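Local structure of 3-oxoacyl-[acyl-carrier-protein] synthase 2 (Rickettsia rickettsii, 4JGA) at residues Arg304-Ala309 against Tyr414-Ser419; Ala313-Asp318 against Ser428-Ser433; Ile336-Val341 against Val352-Thr357; Leu344-Asn349 against Val398-Val403. The protein probably catalyses the condensation of malonyl-acyl carrier protein with a growing acyl chain, the condensation step of chain elongation in bacterial fatty acid synthesis. All blocks are in the same frame, centred on the assembly; numbering follows the deposited sequence.

Contact 1: Arg304-Ala309 against Tyr414-Ser419. With K (potassium ion), chain C.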
loop_
_atom_site.group_PDB
_atom_site.type_symbol
_atom_site.label_atom_id
_atom_site.label_comp_id
_atom_site.label_asym_id
_atom_site.label_seq_id
_atom_site.Cartn_x
_atom_site.Cartn_y
_atom_site.Cartn_z
ATOM N N ARG A 304 -11.950 19.346 1.815
ATOM C CA ARG A 304 -12.018 18.716 3.110
ATOM C C ARG A 304 -10.646 18.281 3.624
ATOM O O ARG A 304 -10.377 18.407 4.793
ATOM C CB ARG A 304 -12.971 17.521 3.077
ATOM C CG ARG A 304 -14.452 17.919 2.993
ATOM C CD ARG A 304 -15.332 16.716 2.678
ATOM N NE ARG A 304 -15.083 15.673 3.650
ATOM C CZ ARG A 304 -14.738 14.422 3.372
ATOM N NH1 ARG A 304 -14.736 13.944 2.126
ATOM N NH2 ARG A 304 -14.456 13.609 4.382
ATOM N N ALA A 305 -9.803 17.722 2.767
ATOM C CA ALA A 305 -8.478 17.305 3.213
ATOM C C ALA A 305 -7.687 18.482 3.791
ATOM O O ALA A 305 -7.071 18.363 4.846
ATOM C CB ALA A 305 -7.709 16.667 2.089
ATOM N N MET A 306 -7.709 19.611 3.083
ATOM C CA MET A 306 -7.049 20.819 3.562
ATOM C C MET A 306 -7.660 21.279 4.882
ATOM O O MET A 306 -6.956 21.537 5.859
ATOM C CB MET A 306 -7.132 21.949 2.525
ATOM C CG MET A 306 -6.303 21.659 1.276
ATOM S SD MET A 306 -6.296 23.045 0.125
ATOM C CE MET A 306 -7.976 22.968 -0.517
ATOM N N ARG A 307 -8.977 21.357 4.896
ATOM C CA ARG A 307 -9.681 21.833 6.060
ATOM C C ARG A 307 -9.393 20.957 7.275
ATOM O O ARG A 307 -9.106 21.466 8.360
ATOM C CB ARG A 307 -11.183 21.864 5.793
ATOM C CG ARG A 307 -12.002 22.468 6.924
ATOM C CD ARG A 307 -13.451 22.006 6.855
ATOM N NE ARG A 307 -13.481 20.533 6.841
ATOM C CZ ARG A 307 -14.547 19.808 6.511
ATOM N NH1 ARG A 307 -15.683 20.396 6.178
ATOM N NH2 ARG A 307 -14.466 18.484 6.529
ATOM N N ASP A 308 -9.488 19.652 7.089
ATOM C CA ASP A 308 -9.231 18.710 8.179
ATOM C C ASP A 308 -7.771 18.730 8.658
ATOM O O ASP A 308 -7.503 18.525 9.818
ATOM C CB ASP A 308 -9.561 17.291 7.735
ATOM C CG ASP A 308 -11.064 17.087 7.473
ATOM O OD1 ASP A 308 -11.889 18.015 7.691
ATOM O OD2 ASP A 308 -11.362 15.966 7.028
ATOM N N ALA A 309 -6.846 18.965 7.746
ATOM C CA ALA A 309 -5.436 18.966 8.109
ATOM C C ALA A 309 -5.170 20.102 9.088
ATOM O O ALA A 309 -4.479 19.928 10.081
ATOM C CB ALA A 309 -4.567 19.083 6.874
ATOM N N TYR A 414 4.327 28.200 8.705
ATOM C CA TYR A 414 3.412 27.106 8.534
ATOM C C TYR A 414 3.228 26.852 7.056
ATOM O O TYR A 414 2.984 27.790 6.279
ATOM C CB TYR A 414 2.048 27.427 9.131
ATOM C CG TYR A 414 2.003 27.550 10.627
ATOM C CD1 TYR A 414 2.342 28.746 11.274
ATOM C CD2 TYR A 414 1.582 26.486 11.404
ATOM C CE1 TYR A 414 2.259 28.860 12.664
ATOM C CE2 TYR A 414 1.516 26.588 12.783
ATOM C CZ TYR A 414 1.849 27.759 13.395
ATOM O OH TYR A 414 1.767 27.804 14.750
ATOM N N VAL A 415 3.290 25.580 6.682
ATOM C CA VAL A 415 3.127 25.169 5.296
ATOM C C VAL A 415 2.100 24.051 5.165
ATOM O O VAL A 415 2.064 23.136 5.988
ATOM C CB VAL A 415 4.444 24.676 4.713
ATOM C CG1 VAL A 415 4.232 24.139 3.292
ATOM C CG2 VAL A 415 5.461 25.805 4.713
ATOM N N LEU A 416 1.259 24.160 4.138
ATOM C CA LEU A 416 0.299 23.142 3.757
ATOM C C LEU A 416 0.763 22.530 2.418
ATOM O O LEU A 416 1.109 23.262 1.479
ATOM C CB LEU A 416 -1.105 23.757 3.575
ATOM C CG LEU A 416 -2.206 22.883 2.971
ATOM C CD1 LEU A 416 -2.636 21.813 3.951
ATOM C CD2 LEU A 416 -3.417 23.702 2.588
ATOM N N SER A 417 0.733 21.204 2.325
ATOM C CA SER A 417 1.074 20.518 1.084
ATOM C C SER A 417 -0.018 19.499 0.729
ATOM O O SER A 417 -0.392 18.675 1.538
ATOM C CB SER A 417 2.437 19.805 1.222
ATOM O OG SER A 417 2.819 19.180 0.005
ATOM N N ASN A 418 -0.511 19.592 -0.504
ATOM C CA ASN A 418 -1.568 18.763 -1.017
ATOM C C ASN A 418 -1.098 17.680 -1.995
ATOM O O ASN A 418 -0.191 17.908 -2.789
ATOM C CB ASN A 418 -2.577 19.639 -1.765
ATOM C CG ASN A 418 -3.290 20.638 -0.883
ATOM O OD1 ASN A 418 -3.420 20.469 0.329
ATOM N ND2 ASN A 418 -3.749 21.703 -1.497
ATOM N N SER A 419 -1.807 16.552 -1.983
ATOM C CA SER A 419 -1.659 15.511 -3.003
ATOM C C SER A 419 -2.971 14.819 -3.260
ATOM O O SER A 419 -3.644 14.381 -2.298
ATOM C CB SER A 419 -0.709 14.408 -2.571
ATOM O OG SER A 419 0.537 14.914 -2.184
HETATM K K K C . 2.111 19.251 -2.821
#
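M306, on helix 300-312, carries most of this contact by running its side chain past L416 and N418 of the strand, crossing each of them at about a right angle. The CB atom already brushes L416, standing 4.1 Å from its CD2. One bond further, CG lies 3.8 Å from that same methyl and comes still nearer to the amide of N418, with OD1 3.3 Å away. M306 SD then accepts a weak hydrogen bond from N418 ND2, 3.3 Å long and bent to 145° at the hydrogen. At this point the chain, extended until then, turns at chi3 (-72°), and the CE methyl passes on to A340 of helix 331-345. The amide is fixed chiefly from elsewhere: N418 OD1 is hydrogen-bonded to S428 OG and ND2 to E337 OE2, so the sulfur is a minor third partner. The same strand serves a metal: the side-chain oxygen S417 OG at 2.9 Å and the backbone oxygen N418 O at 2.7 Å bind the potassium ion, with N324, A325 and E372 completing the protein ligands. In this thiolase-type architecture helix 300-312 lies against the sheet, the axes of the two short segments running at 147° to each other, while helix 331-345 and strand 425-432 also touch the M306 side chain.

Contact 2: Ala313-Asp318 against Ser428-Ser433. With NA (sodium ion), chain E.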
loop_
_atom_site.group_PDB
_atom_site.type_symbol
_atom_site.label_atom_id
_atom_site.label_comp_id
_atom_site.label_asym_id
_atom_site.label_seq_id
_atom_site.Cartn_x
_atom_site.Cartn_y
_atom_site.Cartn_z
ATOM N N ALA A 313 -4.361 20.050 13.053
ATOM C CA ALA A 313 -3.258 20.890 13.579
ATOM C C ALA A 313 -3.647 21.922 14.642
ATOM O O ALA A 313 -2.764 22.569 15.245
ATOM C CB ALA A 313 -2.603 21.606 12.431
ATOM N N THR A 314 -4.957 22.073 14.875
ATOM C CA THR A 314 -5.521 23.127 15.687
ATOM C C THR A 314 -4.973 24.512 15.280
ATOM O O THR A 314 -4.647 25.332 16.111
ATOM C CB THR A 314 -5.375 22.830 17.198
ATOM O OG1 THR A 314 -3.995 22.823 17.551
ATOM C CG2 THR A 314 -5.883 21.449 17.524
ATOM N N ILE A 315 -4.915 24.766 13.975
ATOM C CA ILE A 315 -4.656 26.107 13.472
ATOM C C ILE A 315 -5.826 26.612 12.629
ATOM O O ILE A 315 -6.729 25.839 12.246
ATOM C CB ILE A 315 -3.372 26.160 12.625
ATOM C CG1 ILE A 315 -3.530 25.363 11.320
ATOM C CG2 ILE A 315 -2.191 25.636 13.414
ATOM C CD1 ILE A 315 -2.401 25.624 10.345
ATOM N N THR A 316 -5.775 27.908 12.316
ATOM C CA THR A 316 -6.795 28.564 11.497
ATOM C C THR A 316 -6.165 28.919 10.144
ATOM O O THR A 316 -4.944 28.934 10.014
ATOM C CB THR A 316 -7.343 29.802 12.207
ATOM O OG1 THR A 316 -6.254 30.615 12.630
ATOM C CG2 THR A 316 -8.179 29.411 13.459
ATOM N N PRO A 317 -6.989 29.144 9.108
ATOM C CA PRO A 317 -6.397 29.273 7.772
ATOM C C PRO A 317 -5.520 30.518 7.547
ATOM O O PRO A 317 -4.650 30.481 6.693
ATOM C CB PRO A 317 -7.616 29.284 6.858
ATOM C CG PRO A 317 -8.652 28.501 7.615
ATOM C CD PRO A 317 -8.445 28.924 9.040
ATOM N N ASP A 318 -5.726 31.577 8.320
ATOM C CA ASP A 318 -4.849 32.754 8.280
ATOM C C ASP A 318 -3.403 32.425 8.648
ATOM O O ASP A 318 -2.493 33.162 8.295
ATOM C CB ASP A 318 -5.362 33.822 9.241
ATOM C CG ASP A 318 -5.483 33.291 10.660
ATOM O OD1 ASP A 318 -6.264 32.354 10.864
ATOM O OD2 ASP A 318 -4.764 33.766 11.555
ATOM N N SER A 428 -3.587 15.859 2.656
ATOM C CA SER A 428 -2.965 17.159 2.957
ATOM C C SER A 428 -2.178 17.056 4.254
ATOM O O SER A 428 -2.631 16.415 5.231
ATOM C CB SER A 428 -4.013 18.261 3.090
ATOM O OG SER A 428 -4.617 18.500 1.835
ATOM N N LEU A 429 -1.005 17.674 4.249
ATOM C CA LEU A 429 -0.125 17.685 5.389
ATOM C C LEU A 429 0.205 19.135 5.782
ATOM O O LEU A 429 0.419 19.980 4.912
ATOM C CB LEU A 429 1.155 16.929 5.052
ATOM C CG LEU A 429 0.982 15.407 4.906
ATOM C CD1 LEU A 429 2.193 14.785 4.180
ATOM C CD2 LEU A 429 0.728 14.765 6.264
ATOM N N VAL A 430 0.221 19.399 7.084
ATOM C CA VAL A 430 0.637 20.686 7.620
ATOM C C VAL A 430 1.908 20.515 8.470
ATOM O O VAL A 430 1.983 19.673 9.379
ATOM C CB VAL A 430 -0.452 21.360 8.478
ATOM C CG1 VAL A 430 0.071 22.655 9.112
ATOM C CG2 VAL A 430 -1.679 21.634 7.646
ATOM N N ILE A 431 2.881 21.379 8.192
ATOM C CA ILE A 431 4.144 21.390 8.880
ATOM C C ILE A 431 4.337 22.767 9.466
ATOM O O ILE A 431 3.975 23.769 8.849
ATOM C CB ILE A 431 5.298 21.198 7.894
ATOM C CG1 ILE A 431 5.188 19.849 7.221
ATOM C CG2 ILE A 431 6.633 21.249 8.625
ATOM C CD1 ILE A 431 6.180 19.762 6.043
ATOM N N LYS A 432 4.957 22.828 10.629
ATOM C CA LYS A 432 5.294 24.105 11.183
ATOM C C LYS A 432 6.753 24.167 11.588
ATOM O O LYS A 432 7.360 23.184 11.928
ATOM C CB LYS A 432 4.334 24.473 12.324
ATOM C CG LYS A 432 4.793 24.049 13.680
ATOM C CD LYS A 432 3.926 24.596 14.775
ATOM C CE LYS A 432 4.402 24.025 16.095
ATOM N NZ LYS A 432 3.867 24.729 17.288
ATOM N N SER A 433 7.299 25.359 11.555
ATOM C CA SER A 433 8.604 25.610 12.103
ATOM C C SER A 433 8.607 25.275 13.585
ATOM O O SER A 433 7.655 25.585 14.312
ATOM C CB SER A 433 8.975 27.081 11.928
ATOM O OG SER A 433 9.932 27.425 12.872
HETATM NA NA NA E . 0.137 33.688 7.534
HETATM O O HOH W 1 -1.645 35.935 8.191
HETATM O O HOH W 2 -0.022 34.497 5.102
#
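I315 and V430 meet by apolar contact where the loop after helix 300-312 packs on the sheet. The two side chains reach toward each other tip to tip, I315 CD1 stopping 4.1 Å from V430 CG1. The torsions explain the meeting: I315 CG1 sits between its own backbone N and carbonyl carbon (chi1 67°), a crowded position, and the chain then runs out extended to CD1, while V430 sends CG1 out anti to its backbone N. A313 adds a looser touch, its CB lying 4.4 Å from the same V430 methyl, so that one branch of the valine meets both loop residues. No hydrogen bond crosses between the segments.

Strand 425-432 is an inner member of the mixed thiolase-type sheet, flanked by strands 278-287 and 414-421. The face that V430 presents to the loop also brings it onto I281 and L416, and I315 in turn rests on Y414 and on M310 of the helix.

Polar interactions belong to the loop itself. Its turn out of the helix is a Schellman motif, in which T314 takes a positive phi of 50°. T314 OG1 donates to A313 O at 2.6 Å, approaching almost perpendicular to the C=O bond (98°) and tilted from the carbonyl plane.

Metal binding falls at the end of the 313-318 segment. D318 O coordinates the sodium ion at 2.8 Å, D321 OD1 is the other protein ligand, and two waters bind at 2.6 and 2.9 Å from the ion.

Contact 3: Ile336-Val341 against Val352-Thr357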
loop_
_atom_site.group_PDB
_atom_site.type_symbol
_atom_site.label_atom_id
_atom_site.label_comp_id
_atom_site.label_asym_id
_atom_site.label_seq_id
_atom_site.Cartn_x
_atom_site.Cartn_y
_atom_site.Cartn_z
ATOM N N ILE A 336 -9.842 23.133 -10.184
ATOM C CA ILE A 336 -10.536 22.625 -9.020
ATOM C C ILE A 336 -9.753 22.905 -7.739
ATOM O O ILE A 336 -10.338 23.361 -6.731
ATOM C CB ILE A 336 -10.836 21.129 -9.184
ATOM C CG1 ILE A 336 -11.941 20.959 -10.243
ATOM C CG2 ILE A 336 -11.277 20.515 -7.877
ATOM C CD1 ILE A 336 -11.981 19.558 -10.841
ATOM N N GLU A 337 -8.448 22.649 -7.784
ATOM C CA GLU A 337 -7.584 22.911 -6.628
ATOM C C GLU A 337 -7.538 24.416 -6.345
ATOM O O GLU A 337 -7.668 24.843 -5.208
ATOM C CB GLU A 337 -6.169 22.383 -6.835
ATOM C CG GLU A 337 -5.288 22.631 -5.614
ATOM C CD GLU A 337 -3.922 21.995 -5.717
ATOM O OE1 GLU A 337 -3.470 21.789 -6.859
ATOM O OE2 GLU A 337 -3.282 21.730 -4.659
ATOM N N LEU A 338 -7.397 25.209 -7.384
ATOM C CA LEU A 338 -7.364 26.652 -7.189
ATOM C C LEU A 338 -8.646 27.162 -6.498
ATOM O O LEU A 338 -8.573 27.985 -5.576
ATOM C CB LEU A 338 -7.159 27.362 -8.525
ATOM C CG LEU A 338 -7.177 28.885 -8.469
ATOM C CD1 LEU A 338 -5.915 29.375 -7.798
ATOM C CD2 LEU A 338 -7.309 29.490 -9.847
ATOM N N ALA A 339 -9.809 26.705 -6.962
ATOM C CA ALA A 339 -11.091 27.174 -6.413
ATOM C C ALA A 339 -11.233 26.686 -4.978
ATOM O O ALA A 339 -11.647 27.468 -4.107
ATOM C CB ALA A 339 -12.281 26.746 -7.278
ATOM N N ALA A 340 -10.866 25.438 -4.709
ATOM C CA ALA A 340 -10.898 24.942 -3.317
ATOM C C ALA A 340 -9.959 25.743 -2.371
ATOM O O ALA A 340 -10.341 26.121 -1.279
ATOM C CB ALA A 340 -10.556 23.451 -3.259
ATOM N N VAL A 341 -8.731 25.999 -2.825
ATOM C CA VAL A 341 -7.787 26.834 -2.088
ATOM C C VAL A 341 -8.317 28.248 -1.824
ATOM O O VAL A 341 -8.310 28.735 -0.691
ATOM C CB VAL A 341 -6.421 26.865 -2.807
ATOM C CG1 VAL A 341 -5.534 27.961 -2.232
ATOM C CG2 VAL A 341 -5.757 25.496 -2.693
ATOM N N VAL A 352 -1.576 34.732 1.131
ATOM C CA VAL A 352 -0.959 33.426 1.153
ATOM C C VAL A 352 -0.278 33.170 -0.197
ATOM O O VAL A 352 -0.785 33.583 -1.239
ATOM C CB VAL A 352 -1.985 32.322 1.466
ATOM C CG1 VAL A 352 -2.944 32.115 0.303
ATOM C CG2 VAL A 352 -1.261 31.032 1.785
ATOM N N LEU A 353 0.867 32.497 -0.150
ATOM C CA LEU A 353 1.584 32.099 -1.335
ATOM C C LEU A 353 1.251 30.647 -1.616
ATOM O O LEU A 353 1.117 29.842 -0.691
ATOM C CB LEU A 353 3.100 32.245 -1.149
ATOM C CG LEU A 353 3.788 33.545 -1.614
ATOM C CD1 LEU A 353 3.036 34.803 -1.208
ATOM C CD2 LEU A 353 5.238 33.579 -1.166
ATOM N N MET A 354 1.153 30.308 -2.897
ATOM C CA MET A 354 0.978 28.916 -3.331
ATOM C C MET A 354 1.797 28.684 -4.590
ATOM O O MET A 354 1.782 29.523 -5.473
ATOM C CB MET A 354 -0.504 28.581 -3.589
ATOM C CG MET A 354 -0.719 27.188 -4.188
ATOM S SD MET A 354 -2.418 26.512 -4.112
ATOM C CE MET A 354 -3.235 27.406 -5.398
ATOM N N SER A 355 2.496 27.551 -4.676
ATOM C CA SER A 355 3.215 27.203 -5.903
ATOM C C SER A 355 3.200 25.692 -6.150
ATOM O O SER A 355 2.923 24.903 -5.250
ATOM C CB SER A 355 4.644 27.737 -5.870
ATOM O OG SER A 355 5.477 26.989 -5.014
ATOM N N SER A 356 3.421 25.324 -7.417
ATOM C CA SER A 356 3.575 23.941 -7.800
ATOM C C SER A 356 4.991 23.712 -8.266
ATOM O O SER A 356 5.453 24.297 -9.261
ATOM C CB SER A 356 2.635 23.547 -8.918
ATOM O OG SER A 356 2.948 22.225 -9.314
ATOM N N THR A 357 5.694 22.859 -7.547
ATOM C CA THR A 357 7.029 22.464 -7.969
ATOM C C THR A 357 6.998 21.405 -9.069
ATOM O O THR A 357 8.030 21.052 -9.609
ATOM C CB THR A 357 7.839 21.950 -6.769
ATOM O OG1 THR A 357 7.025 21.074 -5.971
ATOM C CG2 THR A 357 8.289 23.121 -5.940
#
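V341 and M354 meet tip to tip inside a beta-alpha-beta unit made of strand 322-324, helix 331-345 and strand 353-355, in which the helix packs back on the strand that follows it. The close packing centres on the methionine sulfur. M354 SD touches both branches of the valine, lying 3.8 Å from V341 CG2 and 3.9 Å from V341 CG1. M354 is stretched out from the strand, with CG anti to the backbone N (chi1 174°), and its chain bends only at chi3 (76°), which turns the methyl along the helix toward L338. I323 of the neighbouring parallel strand lies against both M354 and V341.

Away from this packing the helix turns to solvent. A339 is exposed and I336 partly so, both on the side of the helix turned from the strand. E337 does point toward the strand, yet its carboxylate passes M354 by to take hydrogen bonds from the backbone N atoms of H326 and G327. L338 belongs to the packed side: its side chain and that of M354 cross obliquely, and L338 CD1 comes to 4.1 Å from M354 CE.

Contact 4: Leu344-Asn349 against Val398-Val403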
loop_
_atom_site.group_PDB
_atom_site.type_symbol
_atom_site.label_atom_id
_atom_site.label_comp_id
_atom_site.label_asym_id
_atom_site.label_seq_id
_atom_site.Cartn_x
_atom_site.Cartn_y
_atom_site.Cartn_z
ATOM N N LEU A 344 -11.165 28.359 0.705
ATOM C CA LEU A 344 -10.684 28.177 2.066
ATOM C C LEU A 344 -9.828 29.346 2.583
ATOM O O LEU A 344 -9.905 29.688 3.787
ATOM C CB LEU A 344 -9.865 26.888 2.102
ATOM C CG LEU A 344 -9.619 26.147 3.386
ATOM C CD1 LEU A 344 -10.873 25.962 4.230
ATOM C CD2 LEU A 344 -9.020 24.790 2.986
ATOM N N PHE A 345 -9.042 29.971 1.695
ATOM C CA PHE A 345 -8.007 30.906 2.135
ATOM C C PHE A 345 -8.178 32.358 1.750
ATOM O O PHE A 345 -7.620 33.235 2.415
ATOM C CB PHE A 345 -6.639 30.444 1.626
ATOM C CG PHE A 345 -6.133 29.210 2.312
ATOM C CD1 PHE A 345 -5.529 29.305 3.556
ATOM C CD2 PHE A 345 -6.261 27.964 1.717
ATOM C CE1 PHE A 345 -5.081 28.173 4.205
ATOM C CE2 PHE A 345 -5.813 26.822 2.356
ATOM C CZ PHE A 345 -5.207 26.922 3.594
ATOM N N LEU A 346 -8.940 32.645 0.703
ATOM C CA LEU A 346 -8.908 33.997 0.149
ATOM C C LEU A 346 -9.349 35.109 1.150
ATOM O O LEU A 346 -8.654 36.122 1.297
ATOM C CB LEU A 346 -9.700 34.038 -1.165
ATOM C CG LEU A 346 -9.764 35.384 -1.898
ATOM C CD1 LEU A 346 -8.360 35.860 -2.260
ATOM C CD2 LEU A 346 -10.655 35.272 -3.137
ATOM N N GLU A 347 -10.465 34.887 1.853
ATOM C CA GLU A 347 -11.004 35.877 2.801
ATOM C C GLU A 347 -10.102 36.013 4.026
ATOM O O GLU A 347 -9.823 37.116 4.449
ATOM C CB GLU A 347 -12.466 35.551 3.230
ATOM N N ALA A 348 -9.638 34.899 4.575
ATOM C CA ALA A 348 -8.882 34.915 5.845
ATOM C C ALA A 348 -7.379 35.149 5.643
ATOM O O ALA A 348 -6.675 35.499 6.578
ATOM C CB ALA A 348 -9.078 33.603 6.588
ATOM N N ASN A 349 -6.886 34.921 4.432
ATOM C CA ASN A 349 -5.455 34.944 4.187
ATOM C C ASN A 349 -5.173 35.338 2.756
ATOM O O ASN A 349 -4.656 34.546 1.975
ATOM C CB ASN A 349 -4.913 33.572 4.465
ATOM C CG ASN A 349 -3.407 33.553 4.642
ATOM O OD1 ASN A 349 -2.716 34.521 4.374
ATOM N ND2 ASN A 349 -2.898 32.418 5.090
ATOM N N VAL A 398 -7.472 33.225 -11.063
ATOM C CA VAL A 398 -6.398 33.392 -10.091
ATOM C C VAL A 398 -6.573 34.688 -9.287
ATOM O O VAL A 398 -6.737 35.763 -9.871
ATOM C CB VAL A 398 -5.013 33.357 -10.754
ATOM C CG1 VAL A 398 -3.929 33.765 -9.771
ATOM C CG2 VAL A 398 -4.743 31.959 -11.294
ATOM N N ASN A 399 -6.565 34.575 -7.956
ATOM C CA ASN A 399 -6.709 35.742 -7.066
ATOM C C ASN A 399 -5.708 35.743 -5.938
ATOM O O ASN A 399 -5.854 36.502 -4.985
ATOM C CB ASN A 399 -8.084 35.727 -6.408
ATOM C CG ASN A 399 -9.165 36.292 -7.273
ATOM O OD1 ASN A 399 -8.942 37.121 -8.145
ATOM N ND2 ASN A 399 -10.383 35.835 -7.012
ATOM N N ILE A 400 -4.722 34.868 -6.000
ATOM C CA ILE A 400 -3.659 34.844 -5.004
ATOM C C ILE A 400 -2.337 34.768 -5.719
ATOM O O ILE A 400 -2.288 34.539 -6.919
ATOM C CB ILE A 400 -3.762 33.647 -4.034
ATOM C CG1 ILE A 400 -3.847 32.339 -4.801
ATOM C CG2 ILE A 400 -4.973 33.815 -3.131
ATOM C CD1 ILE A 400 -3.686 31.164 -3.872
ATOM N N ASP A 401 -1.276 34.989 -4.956
ATOM C CA ASP A 401 0.091 34.946 -5.456
ATOM C C ASP A 401 0.540 33.481 -5.675
ATOM O O ASP A 401 0.688 32.723 -4.726
ATOM C CB ASP A 401 0.999 35.652 -4.454
ATOM C CG ASP A 401 2.391 35.895 -4.985
ATOM O OD1 ASP A 401 2.831 35.231 -5.949
ATOM O OD2 ASP A 401 3.040 36.790 -4.413
ATOM N N LEU A 402 0.743 33.104 -6.934
ATOM C CA LEU A 402 1.158 31.748 -7.304
ATOM C C LEU A 402 2.654 31.670 -7.554
ATOM O O LEU A 402 3.164 30.680 -8.126
ATOM C CB LEU A 402 0.402 31.257 -8.533
ATOM C CG LEU A 402 -1.104 31.046 -8.346
ATOM C CD1 LEU A 402 -1.771 30.654 -9.666
ATOM C CD2 LEU A 402 -1.421 30.041 -7.232
ATOM N N VAL A 403 3.367 32.702 -7.110
ATOM C CA VAL A 403 4.830 32.707 -7.177
ATOM C C VAL A 403 5.259 32.416 -8.611
ATOM O O VAL A 403 6.118 31.566 -8.858
ATOM C CB VAL A 403 5.465 31.655 -6.219
ATOM C CG1 VAL A 403 6.947 31.989 -5.966
ATOM C CG2 VAL A 403 4.758 31.603 -4.878
#
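L346 and I400 bring the two backbones to 7.4 Å between their CA atoms, where helix 331-345 is giving out into a turn and the irregular 398-403 loop passes by. The leucine then fills the interval with its two methyls. L346 CD1 lies 3.8 Å from the backbone oxygen N399 O and 4.1 Å from I400 CG2, while L346 CD2 sits 4.2 Å from N399 CB. The leucine side chain meets both loop residues at a slant. N399 lies on the solvent side of the contact, whereas I400 is buried behind it, leaning also on V341 and Q342 of the helix.

The loop lies in the connection between strands 384-385 and 408-409, which pair antiparallel, and it borders strand 353-355, the outermost strand at this end of the thiolase-type sheet.

Both backbones are pinned locally. An Asx turn shapes the loop: D401 OD1 accepts from V403 N at 2.8 Å with a 153° angle at the hydrogen, the donor standing on the anti side and 24° out of the carboxylate plane. The other oxygen, D401 OD2, forms a salt bridge with K408. Within 344-349, N349 N bonds to F345 O at 2.7 Å, and N349 ND2 reaches I320 O.

The four contacts lie on the same side of the chain's centre, and all pairs touch except contacts 2 and 3, whose nearest atoms are about 6 Å apart. Contacts 1 and 2, with centres about 7 Å apart, use neighbouring strands, joined by S417 N and L429 O at 2.9 Å. M306 SD of contact 1 also packs 3.8 Å from V341 CG2 of contact 3. Contacts 3 and 4 both use helix 331-345 and are joined by M354 N and D401 O at 3.1 Å. Contact 4 reaches contact 2 where N349 ND2 meets P317 O, also at 3.1 Å. The potassium ion bound at contact 1 is about 9 Å from the M354 side chain, while the sodium ion sits at the end of contact 2.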